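Local coordinates for protein 3-carboxy-cis,cis-muconate cycloisomerase (Pseudomonas putida, PDB 1RE5) that belongs to the fumarase/aspartase superfamily of mostly helical enzymes and is built as an assembly of four chains, at residues 348-352 with 353-357; 158-162 with 163-167; 43-46 with 47-51; 102-105 with 106-110. One frame throughout, in Å; residues are numbered along the deposited sequence.

Contact 1 of 4, residues 348-352 with 353-357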
# COMPACT_ATOMS: atom_id res chain seq x y z
N MET D 348 16.10 -19.76 21.45
CA MET D 348 16.76 -20.27 20.27
C MET D 348 18.01 -21.07 20.58
O MET D 348 18.72 -20.77 21.53
CB MET D 348 17.02 -19.18 19.22
CG MET D 348 17.21 -17.81 19.76
SD MET D 348 18.82 -17.66 20.42
CE MET D 348 19.71 -17.09 18.94
N GLU D 349 18.22 -22.10 19.76
CA GLU D 349 19.35 -23.02 19.86
C GLU D 349 20.47 -22.61 18.93
O GLU D 349 20.23 -22.41 17.73
CB GLU D 349 18.91 -24.43 19.49
CG GLU D 349 17.87 -25.03 20.42
CD GLU D 349 17.34 -26.34 19.89
OE1 GLU D 349 18.15 -27.25 19.61
OE2 GLU D 349 16.10 -26.45 19.74
N VAL D 350 21.68 -22.52 19.45
CA VAL D 350 22.81 -22.14 18.63
C VAL D 350 23.75 -23.31 18.41
O VAL D 350 23.96 -24.13 19.30
CB VAL D 350 23.58 -20.97 19.28
CG1 VAL D 350 24.77 -20.59 18.41
CG2 VAL D 350 22.66 -19.77 19.47
N ASP D 351 24.30 -23.41 17.20
CA ASP D 351 25.26 -24.45 16.86
C ASP D 351 26.55 -23.74 16.42
O ASP D 351 26.80 -23.53 15.22
CB ASP D 351 24.74 -25.32 15.72
CG ASP D 351 25.64 -26.54 15.45
OD1 ASP D 351 26.84 -26.52 15.81
OD2 ASP D 351 25.14 -27.52 14.85
N ALA D 352 27.35 -23.36 17.41
CA ALA D 352 28.60 -22.65 17.19
C ALA D 352 29.58 -23.44 16.35
O ALA D 352 30.36 -22.87 15.60
CB ALA D 352 29.24 -22.29 18.52
N ALA D 353 29.54 -24.77 16.48
CA ALA D 353 30.44 -25.64 15.72
C ALA D 353 30.09 -25.60 14.24
O ALA D 353 30.99 -25.56 13.39
CB ALA D 353 30.35 -27.07 16.24
N ARG D 354 28.80 -25.62 13.93
CA ARG D 354 28.33 -25.55 12.55
C ARG D 354 28.67 -24.17 11.96
O ARG D 354 29.01 -24.06 10.77
CB ARG D 354 26.82 -25.80 12.49
CG ARG D 354 26.24 -25.74 11.11
CD ARG D 354 27.04 -26.57 10.13
NE ARG D 354 26.48 -26.50 8.79
CZ ARG D 354 25.31 -27.02 8.43
NH1 ARG D 354 24.57 -27.66 9.33
NH2 ARG D 354 24.89 -26.88 7.18
N MET D 355 28.60 -23.13 12.79
CA MET D 355 28.94 -21.78 12.35
C MET D 355 30.43 -21.75 11.97
O MET D 355 30.82 -21.10 11.00
CB MET D 355 28.69 -20.76 13.44
CG MET D 355 27.28 -20.70 13.97
SD MET D 355 27.17 -19.33 15.12
CE MET D 355 25.40 -19.11 15.26
N ARG D 356 31.26 -22.43 12.75
CA ARG D 356 32.70 -22.51 12.48
C ARG D 356 32.93 -23.20 11.15
O ARG D 356 33.69 -22.73 10.31
CB ARG D 356 33.42 -23.31 13.57
CG ARG D 356 33.89 -22.51 14.77
CD ARG D 356 35.20 -21.77 14.48
NE ARG D 356 35.68 -21.01 15.64
CZ ARG D 356 36.82 -20.31 15.67
NH1 ARG D 356 37.61 -20.27 14.59
NH2 ARG D 356 37.16 -19.64 16.76
N ARG D 357 32.25 -24.33 10.99
CA ARG D 357 32.36 -25.14 9.78
C ARG D 357 31.95 -24.34 8.55
O ARG D 357 32.64 -24.36 7.53
CB ARG D 357 31.48 -26.38 9.94
CG ARG D 357 32.06 -27.65 9.38
CD ARG D 357 31.15 -28.83 9.72
NE ARG D 357 30.89 -28.89 11.16
CZ ARG D 357 29.71 -29.18 11.71
NH1 ARG D 357 28.65 -29.44 10.94
NH2 ARG D 357 29.57 -29.18 13.04

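Contact 2 of 4, residues 158-162 with 163-167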
# COMPACT_ATOMS: atom_id res chain seq x y z
N THR D 158 33.30 -10.95 5.38
CA THR D 158 34.12 -10.98 6.59
C THR D 158 33.29 -11.34 7.80
O THR D 158 32.10 -11.03 7.87
CB THR D 158 34.82 -9.65 6.83
OG1 THR D 158 33.87 -8.59 6.65
CG2 THR D 158 35.97 -9.47 5.87
N PRO D 159 33.92 -11.97 8.79
CA PRO D 159 33.30 -12.41 10.03
C PRO D 159 32.47 -11.38 10.76
O PRO D 159 32.69 -10.16 10.65
CB PRO D 159 34.50 -12.87 10.87
CG PRO D 159 35.45 -13.34 9.85
CD PRO D 159 35.36 -12.25 8.80
N VAL D 160 31.55 -11.91 11.54
CA VAL D 160 30.60 -11.16 12.33
C VAL D 160 30.38 -12.04 13.58
O VAL D 160 30.89 -13.15 13.65
CB VAL D 160 29.30 -10.95 11.47
CG1 VAL D 160 28.05 -11.31 12.24
CG2 VAL D 160 29.27 -9.52 10.94
N THR D 161 29.65 -11.55 14.56
CA THR D 161 29.42 -12.32 15.77
C THR D 161 27.90 -12.49 15.94
O THR D 161 27.13 -11.64 15.47
CB THR D 161 30.04 -11.57 16.97
OG1 THR D 161 30.55 -12.51 17.91
CG2 THR D 161 29.02 -10.72 17.67
N LEU D 162 27.43 -13.56 16.57
CA LEU D 162 25.98 -13.71 16.71
C LEU D 162 25.44 -12.59 17.59
O LEU D 162 24.34 -12.07 17.34
CB LEU D 162 25.59 -15.07 17.32
CG LEU D 162 24.08 -15.26 17.57
CD1 LEU D 162 23.31 -15.11 16.26
CD2 LEU D 162 23.81 -16.64 18.17
N GLY D 163 26.21 -12.22 18.61
CA GLY D 163 25.80 -11.16 19.51
C GLY D 163 25.65 -9.83 18.78
O GLY D 163 24.76 -9.03 19.09
N MET D 164 26.52 -9.60 17.79
CA MET D 164 26.47 -8.38 17.02
C MET D 164 25.12 -8.31 16.32
O MET D 164 24.43 -7.29 16.37
CB MET D 164 27.59 -8.35 15.98
CG MET D 164 27.90 -6.97 15.43
SD MET D 164 28.88 -6.99 13.91
CE MET D 164 30.08 -8.17 14.33
N LYS D 165 24.72 -9.42 15.69
CA LYS D 165 23.45 -9.47 15.00
C LYS D 165 22.31 -9.18 15.96
O LYS D 165 21.51 -8.29 15.71
CB LYS D 165 23.25 -10.83 14.32
CG LYS D 165 24.29 -11.15 13.22
CD LYS D 165 24.07 -12.53 12.64
CE LYS D 165 22.89 -12.57 11.68
NZ LYS D 165 23.16 -11.86 10.41
N LEU D 166 22.23 -9.93 17.06
CA LEU D 166 21.16 -9.70 18.03
C LEU D 166 21.20 -8.29 18.59
O LEU D 166 20.17 -7.72 18.94
CB LEU D 166 21.24 -10.69 19.18
CG LEU D 166 21.02 -12.16 18.83
CD1 LEU D 166 21.15 -13.00 20.07
CD2 LEU D 166 19.63 -12.34 18.21
N ALA D 167 22.39 -7.70 18.68
CA ALA D 167 22.53 -6.34 19.20
C ALA D 167 21.80 -5.33 18.31
O ALA D 167 21.22 -4.36 18.79
CB ALA D 167 24.01 -5.97 19.33

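Contact 3 of 4, residues 43-46 with 47-51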
# COMPACT_ATOMS: atom_id res chain seq x y z
N GLY D 43 -22.68 21.15 37.73
CA GLY D 43 -24.05 21.53 37.99
C GLY D 43 -24.98 21.35 36.81
O GLY D 43 -25.94 22.11 36.66
N LEU D 44 -24.72 20.35 35.98
CA LEU D 44 -25.57 20.11 34.82
C LEU D 44 -26.38 18.83 34.97
O LEU D 44 -27.37 18.62 34.26
CB LEU D 44 -24.73 20.03 33.55
CG LEU D 44 -24.42 21.34 32.82
CD1 LEU D 44 -25.73 21.97 32.38
CD2 LEU D 44 -23.64 22.29 33.72
N VAL D 45 -25.97 17.98 35.90
CA VAL D 45 -26.66 16.71 36.12
C VAL D 45 -26.80 16.35 37.60
O VAL D 45 -25.83 16.44 38.37
CB VAL D 45 -25.94 15.54 35.39
CG1 VAL D 45 -26.54 14.18 35.80
CG2 VAL D 45 -26.05 15.72 33.89
N PRO D 46 -28.01 15.94 38.02
CA PRO D 46 -28.28 15.56 39.41
C PRO D 46 -27.48 14.32 39.79
O PRO D 46 -27.55 13.29 39.12
CB PRO D 46 -29.78 15.29 39.41
CG PRO D 46 -30.03 14.79 38.01
CD PRO D 46 -29.22 15.76 37.18
N HIS D 47 -26.72 14.44 40.88
CA HIS D 47 -25.89 13.34 41.38
C HIS D 47 -26.61 11.99 41.45
O HIS D 47 -25.97 10.94 41.41
CB HIS D 47 -25.34 13.71 42.76
CG HIS D 47 -24.30 14.78 42.71
ND1 HIS D 47 -22.96 14.51 42.53
CD2 HIS D 47 -24.40 16.13 42.77
CE1 HIS D 47 -22.28 15.64 42.48
NE2 HIS D 47 -23.13 16.64 42.62
N SER D 48 -27.93 12.02 41.57
CA SER D 48 -28.70 10.79 41.64
C SER D 48 -28.68 10.07 40.29
O SER D 48 -28.76 8.84 40.23
CB SER D 48 -30.14 11.10 42.06
OG SER D 48 -30.68 12.14 41.25
N ALA D 49 -28.58 10.86 39.22
CA ALA D 49 -28.54 10.32 37.86
C ALA D 49 -27.17 9.71 37.58
O ALA D 49 -27.05 8.67 36.93
CB ALA D 49 -28.84 11.43 36.84
N VAL D 50 -26.12 10.36 38.09
CA VAL D 50 -24.76 9.90 37.92
C VAL D 50 -24.64 8.45 38.34
O VAL D 50 -24.03 7.63 37.66
CB VAL D 50 -23.78 10.73 38.76
CG1 VAL D 50 -22.35 10.23 38.56
CG2 VAL D 50 -23.90 12.20 38.38
N ALA D 51 -25.24 8.13 39.48
CA ALA D 51 -25.22 6.77 40.01
C ALA D 51 -26.00 5.81 39.11
O ALA D 51 -25.57 4.68 38.89
CB ALA D 51 -25.80 6.76 41.42

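Contact 4 of 4, residues 102-105 with 106-110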
# COMPACT_ATOMS: atom_id res chain seq x y z
N LEU D 102 -25.13 13.83 27.33
CA LEU D 102 -25.48 15.25 27.24
C LEU D 102 -24.39 16.17 26.67
O LEU D 102 -23.29 16.28 27.23
CB LEU D 102 -25.90 15.78 28.61
CG LEU D 102 -26.33 17.26 28.67
CD1 LEU D 102 -27.59 17.46 27.83
CD2 LEU D 102 -26.58 17.67 30.12
N GLY D 103 -24.71 16.84 25.57
CA GLY D 103 -23.78 17.78 24.95
C GLY D 103 -22.67 17.17 24.12
O GLY D 103 -21.82 17.90 23.58
N ALA D 104 -22.66 15.84 24.00
CA ALA D 104 -21.63 15.14 23.25
C ALA D 104 -22.16 14.59 21.92
O ALA D 104 -23.35 14.32 21.76
CB ALA D 104 -21.06 14.00 24.09
N THR D 105 -21.25 14.43 20.97
CA THR D 105 -21.61 13.91 19.67
C THR D 105 -21.12 12.46 19.62
O THR D 105 -20.31 12.06 20.45
CB THR D 105 -20.98 14.78 18.54
OG1 THR D 105 -21.48 14.37 17.27
CG2 THR D 105 -19.47 14.68 18.54
N SER D 106 -21.62 11.68 18.67
CA SER D 106 -21.22 10.28 18.54
C SER D 106 -19.70 10.06 18.49
O SER D 106 -19.16 9.21 19.21
CB SER D 106 -21.86 9.67 17.29
OG SER D 106 -23.27 9.63 17.40
N GLN D 107 -19.02 10.82 17.64
CA GLN D 107 -17.57 10.66 17.51
C GLN D 107 -16.82 10.91 18.83
O GLN D 107 -15.76 10.33 19.05
CB GLN D 107 -17.02 11.57 16.40
CG GLN D 107 -15.59 11.21 16.03
CD GLN D 107 -15.05 12.00 14.86
OE1 GLN D 107 -13.92 11.80 14.44
NE2 GLN D 107 -15.86 12.90 14.33
N ASP D 108 -17.36 11.76 19.69
CA ASP D 108 -16.72 12.04 20.97
C ASP D 108 -16.60 10.74 21.75
O ASP D 108 -15.54 10.43 22.31
CB ASP D 108 -17.52 13.03 21.80
CG ASP D 108 -17.53 14.42 21.21
OD1 ASP D 108 -16.48 14.85 20.70
OD2 ASP D 108 -18.58 15.09 21.26
N ALA D 109 -17.70 9.99 21.78
CA ALA D 109 -17.73 8.72 22.51
C ALA D 109 -16.86 7.66 21.84
O ALA D 109 -16.13 6.93 22.50
CB ALA D 109 -19.16 8.22 22.63
N MET D 110 -16.96 7.59 20.52
CA MET D 110 -16.18 6.63 19.75
C MET D 110 -14.66 6.85 19.80
O MET D 110 -13.89 5.93 20.10
CB MET D 110 -16.66 6.66 18.32
CG MET D 110 -18.10 6.27 18.17
SD MET D 110 -18.45 6.01 16.44
CE MET D 110 -19.57 7.38 16.15

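Contact 1 of 4, residues 348-352 with 353-357
Asp351 OD1 takes the backbone N-H of Arg354, 2.9 Å from OD1 to N with 157° at the hydrogen; Asp351 is the N-cap of helix 352-359, and this is its capping bond. The carboxylate can reach forward to the first turn because its CG stands anti to the backbone N (chi1 -173°). The donor does not approach within the carboxylate plane but from above it, 62° out. The other oxygen, OD2, rests against the aliphatic start of Arg354, 3.4 Å from its CB. Arg354 then bends away at chi2: its charged end stays apart, with OD2 of Asp351 and NH1 of Arg354 5.6 Å from each other, and NE bonds instead to Asn358 OD1. The regular helical pattern starts at once, as Met355 N donates to Asp351 O at 3.1 Å and Arg356 N to Ala352 O at 3.0 Å. Arg356 sends its guanidinium outward to a salt bridge with Asp426. Only Asp351 stands between the helix and strand 349-350, which pairs antiparallel with strand 265-266. The residue before the cap and the fourth residue after it also meet, which is the definition of a hydrophobic staple. Here Val350 and the extended side chain of Met355 cross at about a right angle, methyl to methyl, CG1 of Val350 lying 3.5 Å from CE of Met355.

Contact 2 of 4, residues 158-162 with 163-167
Met164 swings its CG anti to the backbone N (chi1 -162°) and then folds at its last torsion (chi3 -44°), a course that carries the terminal methyl back to the strand. There CE lies 3.7 Å from CG2 of Val160, the two side chains crossing at about a right angle. The other branch of Val160 serves Lys165: CG1 touches the aliphatic CG at 3.9 Å. Val160 directly precedes the N-cap and Lys165 is the fourth residue after it, the spacing of a hydrophobic staple, made here with the stem of a lysine. The N-cap, Thr161, makes no capping bond through its side chain, and its OG1 bonds to Ala144 O. Its carbonyl starts the helix, Lys165 N donating to Thr161 O at 3.3 Å, followed by Leu166 N to Leu162 O at 3.0 Å. The NZ of Lys165 leaves for a second subunit, forming a salt bridge with Glu314 and a hydrogen bond with His313 there. Strand 159-161 and the start of helix 162-187 meet at 64°, their short axes approaching to 6.8 Å. The strand pairs antiparallel with strand 147-152, whose Leu148 touches Val160 and Lys165, while helix 434-449 covers Met164 through Ala434 and Trp437.

Contact 3 of 4, residues 43-46 with 47-51
The imidazole of His47 leans obliquely on the carbonyl carbon of Pro46, with CG of the histidine 4.3 Å from that C; CG sits beside the histidine's own backbone N (chi1 -71°), which turns the ring back toward the preceding residue. The pyrrolidine of Pro46 has a different neighbour, its CG touching CB of Ala49 at 3.8 Å. Pro46 occupies the N-cap position and enters the helix through its carbonyl. Pro46 O accepts Ala49 N at 2.6 Å, the donor standing 38° out of the carbonyl plane, and a weak bond from Val50 N joins it at 3.4 Å. Beneath this turn Val45 CG1 reaches two residues, Ala49 CB at 3.7 Å and Val50 CG2 at 4.2 Å. Tyr99 packs on both Val45 and Pro46, and Ala40 of helix 21-40 touches Val50, so these two residues cover apolar side chains of the turn. Gly43, with a phi of 81°, ends the previous helix in a Schellman motif. What follows is the rest of the loop between helices 21-40 and 47-56, and the pairing of Val45, just before the cap, with Val50, four residues after it, is a hydrophobic staple.

Contact 4 of 4, residues 102-105 with 106-110
Among the polar contacts, Thr105 N donates to Asp108 OD2, 2.8 Å between N and OD2 and nearly straight at 173°, though the exact place of OD2 is less sure, as it sits too near a neighbouring atom in the model. Thr105 is the N-cap of helix 106-142 and Asp108 the third residue after it, so a side chain of the first turn reaches back to the cap's backbone N-H. This is one half of a capping box; the other half is not formed, since the threonine side chain makes no capping bond. Asp108 is aimed by a first torsion of -69°, which puts CG anti to its carbonyl carbon. Its carboxylate also accepts Gly193 N at OD1 and Gly194 N at OD2, so the helix start is tied to that glycine loop.

Backbone bonds follow. Asp108 N gives a weak one to Thr105 O at 3.1 Å, bent to 130°, and within 106-110 Met110 N donates to Ser106 O at 3.0 Å, a normal helical bond.

Carbon-to-carbon contact between side chains of the two segments is slight, Thr105 CG2 coming within 4.5 Å of Gln107 CB. The methyl of Ala104 lies beside a carboxylate oxygen, its CB 3.9 Å from Asp108 OD2.

Three helices touch this turn. Ser106 packs on Ala78 and Ile79 of helix 78-92, Phe31 of helix 21-40 touches Asp108 and Ala109, and Trp320 of helix 319-347 meets Gln107 and Met110.

From the N terminus the order is contact 3, contact 4, contact 2, contact 1. Each spans one unbroken run and closes only the turn at the start of a helix, so they lie in series and none nests or crosses. They form two pairs on opposite sides of the chain's centre. Contacts 3 and 4, centres about 18 Å apart, touch where Val45 CG2 lies 4.3 Å from Leu102 CD2, joining the loop before helix 47-56 to the loop before helix 106-142. Contacts 2 and 1, centres about 13 Å apart, meet where Leu162 CD2 lies 3.6 Å from Val350 CG2, linking helix 162-187 to strand 349-350. Contacts 1 and 3 are about 69 Å apart between centres.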